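Cbs-cp12 (Microcystis aeruginosa PCC 7806, PDB 5NMU) probably takes part in the redox regulation of cyanobacterial photosynthesis, joining a pair of CBS domains to a CP12 domain in a hexameric assembly. Local coordinates at residues 151-155 and 156-160; 161-164 and 165-169; 70-73 and 74-78; 27-30 and 31-35. All blocks are in the same frame, centred on the assembly; numbering follows the deposited sequence.

Interaction 1. Residues 151-155 and 156-160; sequences AICAA and KGETS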
loop_
_atom_site.group_PDB
_atom_site.type_symbol
_atom_site.label_atom_id
_atom_site.label_comp_id
_atom_site.label_asym_id
_atom_site.label_seq_id
_atom_site.Cartn_x
_atom_site.Cartn_y
_atom_site.Cartn_z
ATOM N N ALA A 151 26.776 27.369 -15.598
ATOM C CA ALA A 151 27.943 26.478 -15.459
ATOM C C ALA A 151 28.468 26.101 -16.856
ATOM O O ALA A 151 29.661 26.260 -17.146
ATOM C CB ALA A 151 27.606 25.248 -14.644
ATOM N N ILE A 152 27.542 25.668 -17.719
ATOM C CA ILE A 152 27.858 25.253 -19.089
ATOM C C ILE A 152 28.511 26.397 -19.876
ATOM O O ILE A 152 29.547 26.192 -20.531
ATOM C CB ILE A 152 26.612 24.706 -19.819
ATOM C CG1 ILE A 152 26.281 23.299 -19.314
ATOM C CG2 ILE A 152 26.831 24.614 -21.314
ATOM C CD1 ILE A 152 24.829 22.863 -19.467
ATOM N N CYS A 153 27.929 27.581 -19.774
ATOM C CA CYS A 153 28.429 28.759 -20.509
ATOM C C CYS A 153 29.834 29.194 -20.063
ATOM O O CYS A 153 30.679 29.572 -20.894
ATOM C CB CYS A 153 27.432 29.907 -20.376
ATOM S SG CYS A 153 25.859 29.613 -21.259
ATOM N N ALA A 154 30.074 29.151 -18.758
ATOM C CA ALA A 154 31.393 29.444 -18.199
ATOM C C ALA A 154 32.453 28.374 -18.547
ATOM O O ALA A 154 33.624 28.713 -18.812
ATOM C CB ALA A 154 31.298 29.608 -16.687
ATOM N N ALA A 155 32.042 27.098 -18.549
ATOM C CA ALA A 155 32.951 26.015 -18.948
ATOM C C ALA A 155 33.264 26.062 -20.443
ATOM O O ALA A 155 34.417 26.165 -20.822
ATOM C CB ALA A 155 32.407 24.640 -18.554
ATOM N N LYS A 156 32.229 26.005 -21.272
ATOM C CA LYS A 156 32.392 25.878 -22.719
ATOM C C LYS A 156 32.419 27.174 -23.537
ATOM O O LYS A 156 32.676 27.094 -24.722
ATOM C CB LYS A 156 31.306 24.969 -23.299
ATOM C CG LYS A 156 31.213 23.585 -22.666
ATOM C CD LYS A 156 30.035 22.805 -23.250
ATOM C CE LYS A 156 30.252 21.293 -23.212
ATOM N NZ LYS A 156 29.750 20.705 -21.958
ATOM N N GLY A 157 32.182 28.346 -22.942
ATOM C CA GLY A 157 32.178 29.616 -23.689
ATOM C C GLY A 157 30.756 30.190 -23.851
ATOM O O GLY A 157 29.766 29.459 -24.145
ATOM N N GLU A 158 30.647 31.502 -23.651
ATOM C CA GLU A 158 29.378 32.175 -23.661
ATOM C C GLU A 158 28.721 32.244 -25.053
ATOM O O GLU A 158 27.548 32.607 -25.139
ATOM C CB GLU A 158 29.533 33.595 -23.117
ATOM C CG GLU A 158 29.945 33.680 -21.661
ATOM C CD GLU A 158 28.845 33.192 -20.716
ATOM O OE1 GLU A 158 27.639 33.334 -21.024
ATOM O OE2 GLU A 158 29.198 32.664 -19.648
ATOM N N THR A 159 29.453 31.897 -26.114
ATOM C CA THR A 159 28.948 31.926 -27.479
ATOM C C THR A 159 28.951 30.546 -28.120
ATOM O O THR A 159 28.746 30.429 -29.315
ATOM C CB THR A 159 29.732 32.926 -28.377
ATOM O OG1 THR A 159 31.053 32.448 -28.566
ATOM C CG2 THR A 159 29.783 34.308 -27.756
ATOM N N SER A 160 29.108 29.506 -27.312
ATOM C CA SER A 160 29.025 28.131 -27.803
ATOM C C SER A 160 27.564 27.686 -28.024
ATOM O O SER A 160 26.658 28.207 -27.356
ATOM C CB SER A 160 29.723 27.180 -26.829
ATOM O OG SER A 160 29.032 27.110 -25.580
#
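K156 N donates to I152 O over 2.8 Å with an N-H...O angle of 169°, meeting the oxygen almost head-on down its C=O bond, and this is the last strong helical bond at the C-terminal end of helix 138-156. One residue on, G157 N reaches C153 O at 2.8 Å, but the bond is bent and weak because the chain is already leaving the helix. G157 turns with a positive phi of 108°, and at its backbone angles a CB would jam against the carbonyl oxygen of K156. Beyond it a type I beta turn runs from G157 to S160, and G157 O accepts twice, from S160 OG at 2.8 Å and more loosely from S160 N. S160, the N-cap residue of helix 161-178, also caps C163 N through its OG. Among the side chains, the E158 chain, bent at chi2 (-68°), folds back and sets both carboxylate oxygens against C153 CB, OE2 at 3.4 Å. The side chains of I152 and K156 lie side by side, pointing the same way, with I152 CG2 4.2 Å from K156 CD. The disulfide from C153 to C163 spans the turn, an arrangement characteristic of the disulfide-closed helical hairpin of CP12 domains.

Interaction 2. Residues 161-164 and 165-169; sequences PDCA and AAWDV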
loop_
_atom_site.group_PDB
_atom_site.type_symbol
_atom_site.label_atom_id
_atom_site.label_comp_id
_atom_site.label_asym_id
_atom_site.label_seq_id
_atom_site.Cartn_x
_atom_site.Cartn_y
_atom_site.Cartn_z
ATOM N N PRO A 161 27.333 26.718 -28.957
ATOM C CA PRO A 161 25.992 26.177 -29.175
ATOM C C PRO A 161 25.361 25.507 -27.910
ATOM O O PRO A 161 24.172 25.689 -27.657
ATOM C CB PRO A 161 26.193 25.167 -30.327
ATOM C CG PRO A 161 27.401 25.637 -31.034
ATOM C CD PRO A 161 28.277 26.269 -30.005
ATOM N N ASP A 162 26.153 24.786 -27.117
ATOM C CA ASP A 162 25.634 24.182 -25.884
ATOM C C ASP A 162 25.254 25.259 -24.891
ATOM O O ASP A 162 24.323 25.065 -24.138
ATOM C CB ASP A 162 26.672 23.275 -25.218
ATOM C CG ASP A 162 27.144 22.133 -26.109
ATOM O OD1 ASP A 162 26.558 21.874 -27.183
ATOM O OD2 ASP A 162 28.150 21.501 -25.731
ATOM N N CYS A 163 25.975 26.398 -24.869
ATOM C CA CYS A 163 25.574 27.523 -24.019
ATOM C C CYS A 163 24.188 28.002 -24.430
ATOM O O CYS A 163 23.302 28.171 -23.584
ATOM C CB CYS A 163 26.604 28.660 -24.049
ATOM S SG CYS A 163 26.127 30.207 -23.203
ATOM N N ALA A 164 23.981 28.167 -25.727
ATOM C CA ALA A 164 22.722 28.681 -26.257
ATOM C C ALA A 164 21.579 27.710 -25.977
ATOM O O ALA A 164 20.491 28.123 -25.548
ATOM C CB ALA A 164 22.841 28.995 -27.742
ATOM N N ALA A 165 21.846 26.424 -26.162
ATOM C CA ALA A 165 20.852 25.361 -25.882
ATOM C C ALA A 165 20.470 25.355 -24.406
ATOM O O ALA A 165 19.305 25.274 -24.120
ATOM C CB ALA A 165 21.348 23.985 -26.321
ATOM N N ALA A 166 21.424 25.541 -23.488
ATOM C CA ALA A 166 21.063 25.586 -22.081
ATOM C C ALA A 166 20.230 26.797 -21.674
ATOM O O ALA A 166 19.296 26.658 -20.887
ATOM C CB ALA A 166 22.267 25.411 -21.188
ATOM N N TRP A 167 20.533 27.990 -22.198
ATOM C CA TRP A 167 19.609 29.101 -21.981
ATOM C C TRP A 167 18.255 28.922 -22.659
ATOM O O TRP A 167 17.245 29.477 -22.179
ATOM C CB TRP A 167 20.231 30.432 -22.352
ATOM C CG TRP A 167 21.231 30.830 -21.377
ATOM C CD1 TRP A 167 22.570 30.777 -21.515
ATOM C CD2 TRP A 167 20.969 31.307 -20.073
ATOM N NE1 TRP A 167 23.179 31.249 -20.384
ATOM C CE2 TRP A 167 22.207 31.569 -19.470
ATOM C CE3 TRP A 167 19.788 31.578 -19.352
ATOM C CZ2 TRP A 167 22.311 32.089 -18.192
ATOM C CZ3 TRP A 167 19.897 32.094 -18.053
ATOM C CH2 TRP A 167 21.139 32.343 -17.497
ATOM N N ASP A 168 18.201 28.187 -23.766
ATOM C CA ASP A 168 16.891 27.880 -24.365
ATOM C C ASP A 168 15.989 27.004 -23.457
ATOM O O ASP A 168 14.777 27.184 -23.428
ATOM C CB ASP A 168 17.009 27.281 -25.768
ATOM C CG ASP A 168 17.316 28.353 -26.878
ATOM O OD1 ASP A 168 16.986 29.593 -26.810
ATOM O OD2 ASP A 168 17.904 27.896 -27.868
ATOM N N VAL A 169 16.579 26.101 -22.689
ATOM C CA VAL A 169 15.819 25.368 -21.622
ATOM C C VAL A 169 15.223 26.397 -20.653
ATOM O O VAL A 169 14.031 26.352 -20.376
ATOM C CB VAL A 169 16.695 24.347 -20.864
ATOM C CG1 VAL A 169 15.887 23.613 -19.766
ATOM C CG2 VAL A 169 17.310 23.342 -21.841
#
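The disulfide-bearing first turns of helix 161-178 bring C163 and W167 together, one helical turn apart on the side that faces helix 138-156. C163 SG lies in the plane of the indole at its edge, 4.0 Å from W167 CD1 and 5.0 Å from the centroid of the five-membered ring, which makes this a sulfur-aromatic contact. Two torsions set it up: C163 SG, anti to its own N (chi1 172°), stands out from the helix on the side of C153, near enough to the ring edge to touch it, while W167 CG lies beside its own N (chi1 -72°), on the C163 side. The same CD1 comes within 3.4 Å of C163 O, whose principal partner is W167 N at 3.1 Å in a nearly straight bond. The same i to i+4 bond recurs from A165 N to P161 O, from A166 N to D162 O and from D168 N to A164 O, the last at 2.9 Å. D168 also leans its carboxylate carbon CG to 3.4 Å from A164 O. Across the hairpin the indole packs on R146, A149 and C153, and C153 is the disulfide mate of C163. A tryptophan edge set beside a cystine thus marks the interface between the two antiparallel helices of this CP12 hairpin.

Interaction 3. Residues 70-73 and 74-78; sequences KTMR and VYEIM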
loop_
_atom_site.group_PDB
_atom_site.type_symbol
_atom_site.label_atom_id
_atom_site.label_comp_id
_atom_site.label_asym_id
_atom_site.label_seq_id
_atom_site.Cartn_x
_atom_site.Cartn_y
_atom_site.Cartn_z
ATOM N N LYS A 70 -25.058 2.536 15.958
ATOM C CA LYS A 70 -25.754 3.127 17.111
ATOM C C LYS A 70 -24.954 2.944 18.382
ATOM O O LYS A 70 -25.137 3.695 19.320
ATOM C CB LYS A 70 -27.177 2.566 17.237
ATOM C CG LYS A 70 -28.064 2.892 16.020
ATOM C CD LYS A 70 -29.524 2.412 16.165
ATOM C CE LYS A 70 -29.646 0.867 16.180
ATOM N NZ LYS A 70 -28.984 0.118 15.034
ATOM N N THR A 71 -24.039 1.983 18.402
ATOM C CA THR A 71 -23.159 1.761 19.551
ATOM C C THR A 71 -21.752 2.193 19.275
ATOM O O THR A 71 -21.133 2.741 20.171
ATOM C CB THR A 71 -23.096 0.283 19.992
ATOM O OG1 THR A 71 -22.911 -0.532 18.838
ATOM C CG2 THR A 71 -24.365 -0.128 20.716
ATOM N N MET A 72 -21.228 1.982 18.071
ATOM C CA MET A 72 -19.868 2.524 17.720
ATOM C C MET A 72 -19.743 4.065 17.838
ATOM O O MET A 72 -20.675 4.813 17.502
ATOM C CB MET A 72 -19.475 2.110 16.302
ATOM C CG MET A 72 -18.996 0.680 16.152
ATOM S SD MET A 72 -18.019 0.479 14.637
ATOM C CE MET A 72 -16.365 0.982 15.069
ATOM N N ARG A 73 -18.567 4.540 18.263
ATOM C CA ARG A 73 -18.333 5.974 18.434
ATOM C C ARG A 73 -17.394 6.506 17.355
ATOM O O ARG A 73 -16.636 5.759 16.764
ATOM C CB ARG A 73 -17.729 6.244 19.803
ATOM C CG ARG A 73 -18.606 5.791 20.970
ATOM C CD ARG A 73 -19.844 6.644 21.134
ATOM N NE ARG A 73 -20.647 6.208 22.281
ATOM C CZ ARG A 73 -21.681 6.868 22.790
ATOM N NH1 ARG A 73 -22.102 8.032 22.282
ATOM N NH2 ARG A 73 -22.297 6.361 23.837
ATOM N N VAL A 74 -17.466 7.809 17.118
ATOM C CA VAL A 74 -16.679 8.479 16.098
ATOM C C VAL A 74 -15.195 8.313 16.373
ATOM O O VAL A 74 -14.432 8.031 15.458
ATOM C CB VAL A 74 -17.049 9.971 15.975
ATOM C CG1 VAL A 74 -16.041 10.751 15.123
ATOM C CG2 VAL A 74 -18.427 10.090 15.351
ATOM N N TYR A 75 -14.793 8.401 17.639
ATOM C CA TYR A 75 -13.384 8.225 17.958
ATOM C C TYR A 75 -12.801 6.905 17.477
ATOM O O TYR A 75 -11.583 6.852 17.208
ATOM C CB TYR A 75 -13.111 8.422 19.443
ATOM C CG TYR A 75 -13.663 7.382 20.387
ATOM C CD1 TYR A 75 -12.981 6.183 20.609
ATOM C CD2 TYR A 75 -14.832 7.632 21.131
ATOM C CE1 TYR A 75 -13.434 5.261 21.527
ATOM C CE2 TYR A 75 -15.314 6.685 22.045
ATOM C CZ TYR A 75 -14.609 5.518 22.199
ATOM O OH TYR A 75 -15.025 4.624 23.072
ATOM N N GLU A 76 -13.639 5.865 17.358
ATOM C CA GLU A 76 -13.135 4.581 16.897
ATOM C C GLU A 76 -12.831 4.573 15.404
ATOM O O GLU A 76 -12.094 3.726 14.980
ATOM C CB GLU A 76 -14.100 3.436 17.214
ATOM C CG GLU A 76 -14.489 3.289 18.689
ATOM C CD GLU A 76 -15.617 2.290 18.853
ATOM O OE1 GLU A 76 -15.390 1.087 18.621
ATOM O OE2 GLU A 76 -16.739 2.713 19.148
ATOM N N ILE A 77 -13.402 5.479 14.602
ATOM C CA ILE A 77 -13.179 5.474 13.148
ATOM C C ILE A 77 -12.462 6.719 12.576
ATOM O O ILE A 77 -11.916 6.655 11.467
ATOM C CB ILE A 77 -14.476 5.175 12.355
ATOM C CG1 ILE A 77 -15.565 6.172 12.629
ATOM C CG2 ILE A 77 -15.000 3.785 12.724
ATOM C CD1 ILE A 77 -16.707 6.105 11.627
ATOM N N MET A 78 -12.454 7.821 13.332
ATOM C CA MET A 78 -11.913 9.075 12.859
ATOM C C MET A 78 -10.421 9.022 12.639
ATOM O O MET A 78 -9.740 8.132 13.157
ATOM C CB MET A 78 -12.206 10.184 13.859
ATOM C CG MET A 78 -11.359 10.175 15.120
ATOM S SD MET A 78 -12.050 11.302 16.328
ATOM C CE MET A 78 -10.972 10.973 17.741
#
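R73 and Y75 meet through two torsions: R73 bends at chi2 (-70°) after its CG has turned away from the carbonyl carbon, and Y75 holds CG between its backbone N and carbonyl carbon (chi1 69°), folding the ring back toward R73. Y75 CE2 then lies 3.3 Å from R73 CB and 3.6 Å from R73 CG, a contact with the aliphatic part of the arginine only. E76 answers from the next position. Its OE2 accepts R73 N at 2.7 Å in a nearly straight bond, on the anti side and 33° out of the carboxylate plane. In return E76 N donates to R73 O at 3.1 Å, from above the carbonyl plane, so side chain and backbone of E76 together fix the turn. M72, bent at chi3, brings CE to 3.7 Å from E76 OE1 and 3.9 Å from I77 CG2. A glycine in place of Y75 would probably leave R73 CB and CG without the ring that covers them and open a gap there. The guanidinium, farther out, is held by salt bridges to E147 and D148 of the second subunit. M72, V74 and I77 pack on helix 24-34, M72 and I77 on helix 55-63, and V74 and I77 on strand 51-54, so this loop between helices 55-63 and 91-101 is seated against all three elements.

Interaction 4. Residues 27-30 and 31-35; sequences AVKL and MKEKK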
loop_
_atom_site.group_PDB
_atom_site.type_symbol
_atom_site.label_atom_id
_atom_site.label_comp_id
_atom_site.label_asym_id
_atom_site.label_seq_id
_atom_site.Cartn_x
_atom_site.Cartn_y
_atom_site.Cartn_z
ATOM N N ALA A 27 -23.351 10.787 13.595
ATOM C CA ALA A 27 -22.580 11.339 12.482
ATOM C C ALA A 27 -23.342 11.117 11.192
ATOM O O ALA A 27 -23.411 12.024 10.358
ATOM C CB ALA A 27 -21.197 10.715 12.397
ATOM N N VAL A 28 -23.934 9.917 11.040
ATOM C CA VAL A 28 -24.603 9.562 9.805
ATOM C C VAL A 28 -25.821 10.430 9.585
ATOM O O VAL A 28 -26.064 10.884 8.468
ATOM C CB VAL A 28 -24.955 8.063 9.757
ATOM C CG1 VAL A 28 -25.845 7.741 8.584
ATOM C CG2 VAL A 28 -23.667 7.257 9.628
ATOM N N LYS A 29 -26.586 10.656 10.648
ATOM C CA LYS A 29 -27.778 11.448 10.553
ATOM C C LYS A 29 -27.452 12.889 10.156
ATOM O O LYS A 29 -28.133 13.497 9.345
ATOM C CB LYS A 29 -28.508 11.430 11.896
ATOM C CG LYS A 29 -29.588 12.505 12.025
ATOM C CD LYS A 29 -30.684 12.120 13.019
ATOM C CE LYS A 29 -30.083 11.787 14.371
ATOM N NZ LYS A 29 -31.111 11.862 15.443
ATOM N N LEU A 30 -26.430 13.433 10.790
ATOM C CA LEU A 30 -25.940 14.760 10.455
ATOM C C LEU A 30 -25.513 14.805 8.980
ATOM O O LEU A 30 -25.892 15.722 8.238
ATOM C CB LEU A 30 -24.811 15.161 11.420
ATOM C CG LEU A 30 -24.389 16.623 11.476
ATOM C CD1 LEU A 30 -25.510 17.563 11.938
ATOM C CD2 LEU A 30 -23.169 16.788 12.407
ATOM N N MET A 31 -24.794 13.775 8.542
ATOM C CA MET A 31 -24.285 13.762 7.180
ATOM C C MET A 31 -25.381 13.662 6.147
ATOM O O MET A 31 -25.297 14.305 5.119
ATOM C CB MET A 31 -23.238 12.675 7.004
ATOM C CG MET A 31 -21.955 13.001 7.766
ATOM S SD MET A 31 -20.943 11.572 8.064
ATOM C CE MET A 31 -19.679 11.786 6.811
ATOM N N LYS A 32 -26.395 12.839 6.406
ATOM C CA LYS A 32 -27.534 12.749 5.499
ATOM C C LYS A 32 -28.367 14.038 5.429
ATOM O O LYS A 32 -28.774 14.476 4.361
ATOM C CB LYS A 32 -28.477 11.650 5.933
ATOM C CG LYS A 32 -27.854 10.292 5.843
ATOM C CD LYS A 32 -28.821 9.266 6.399
ATOM C CE LYS A 32 -30.083 9.202 5.553
ATOM N NZ LYS A 32 -30.661 7.864 5.716
ATOM N N GLU A 33 -28.653 14.601 6.577
ATOM C CA GLU A 33 -29.410 15.827 6.670
ATOM C C GLU A 33 -28.807 16.983 5.854
ATOM O O GLU A 33 -29.528 17.738 5.221
ATOM C CB GLU A 33 -29.450 16.206 8.142
ATOM C CG GLU A 33 -30.112 17.517 8.536
ATOM C CD GLU A 33 -29.874 17.809 10.011
ATOM O OE1 GLU A 33 -29.930 16.820 10.817
ATOM O OE2 GLU A 33 -29.614 19.005 10.344
ATOM N N LYS A 34 -27.484 17.126 5.865
ATOM C CA LYS A 34 -26.854 18.175 5.081
ATOM C C LYS A 34 -26.055 17.691 3.845
ATOM O O LYS A 34 -25.369 18.472 3.234
ATOM C CB LYS A 34 -25.991 19.011 6.022
ATOM C CG LYS A 34 -26.748 19.584 7.225
ATOM C CD LYS A 34 -25.979 20.750 7.851
ATOM C CE LYS A 34 -26.618 21.282 9.137
ATOM N NZ LYS A 34 -25.957 20.687 10.341
ATOM N N LYS A 35 -26.154 16.425 3.467
ATOM C CA LYS A 35 -25.386 15.886 2.321
ATOM C C LYS A 35 -23.870 16.164 2.442
ATOM O O LYS A 35 -23.233 16.705 1.558
ATOM C CB LYS A 35 -25.991 16.368 0.985
ATOM C CG LYS A 35 -27.473 15.999 0.790
ATOM C CD LYS A 35 -27.758 14.524 1.071
ATOM C CE LYS A 35 -29.225 14.145 1.038
ATOM N NZ LYS A 35 -29.630 13.951 -0.372
#
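A27 O receives M31 N at 2.9 Å and is also brushed by the M31 side chain, whose CG comes to 3.1 Å and SD to 3.4 Å. M31 turns CG away from its carbonyl carbon (chi1 -69°), which lays the thioether back along the preceding helical turn, with SD 4.4 Å from A27 CB. The next three residues repeat the backbone bond, K32 N to V28 O, E33 N to K29 O and K34 N to L30 O, the last lengthened to 3.2 Å. This is helix 24-34, the crossover helix of a beta-alpha-beta unit between strands 17-18 and 38-41 in a CBS domain, and it closes in a Schellman motif with K35, of positive phi, as its C-prime residue. Exchanging M31 for an alanine would probably open a gap where its thioether fills the space between A27, L39, I58 and L124 of the third subunit. On the flank that meets that subunit, the K32 chain crosses V28, with K32 CD 4.0 Å from V28 CG1. K34, on another flank, carries its NZ to 3.5 Å from L30 CD1, a contact of an ammonium with a methyl. V28 packs on F129, and M31 and K32 on L124, of the third subunit.

From the N terminus, interaction 4 comes first, within the crossover helix of the first CBS sequence range. Interaction 3 follows in the loop between helices 55-63 and 91-101 and folds back on that unit: V74 packs on A27, the centres of the two contacts being about 15 Å apart. Interactions 1 and 2 come last, in the CP12 range, about 59 to 65 Å from the other two between centres and on the opposite side of the chain's centre. None nests or crosses; all four are local and lie in series. Interaction 1 closes the turn between helices 138-156 and 161-178, interaction 2 begins the second helix, and the C153-C163 disulfide binds them. R73 reaches E147 and D148 of the second subunit, linking CBS and CP12 parts between chains.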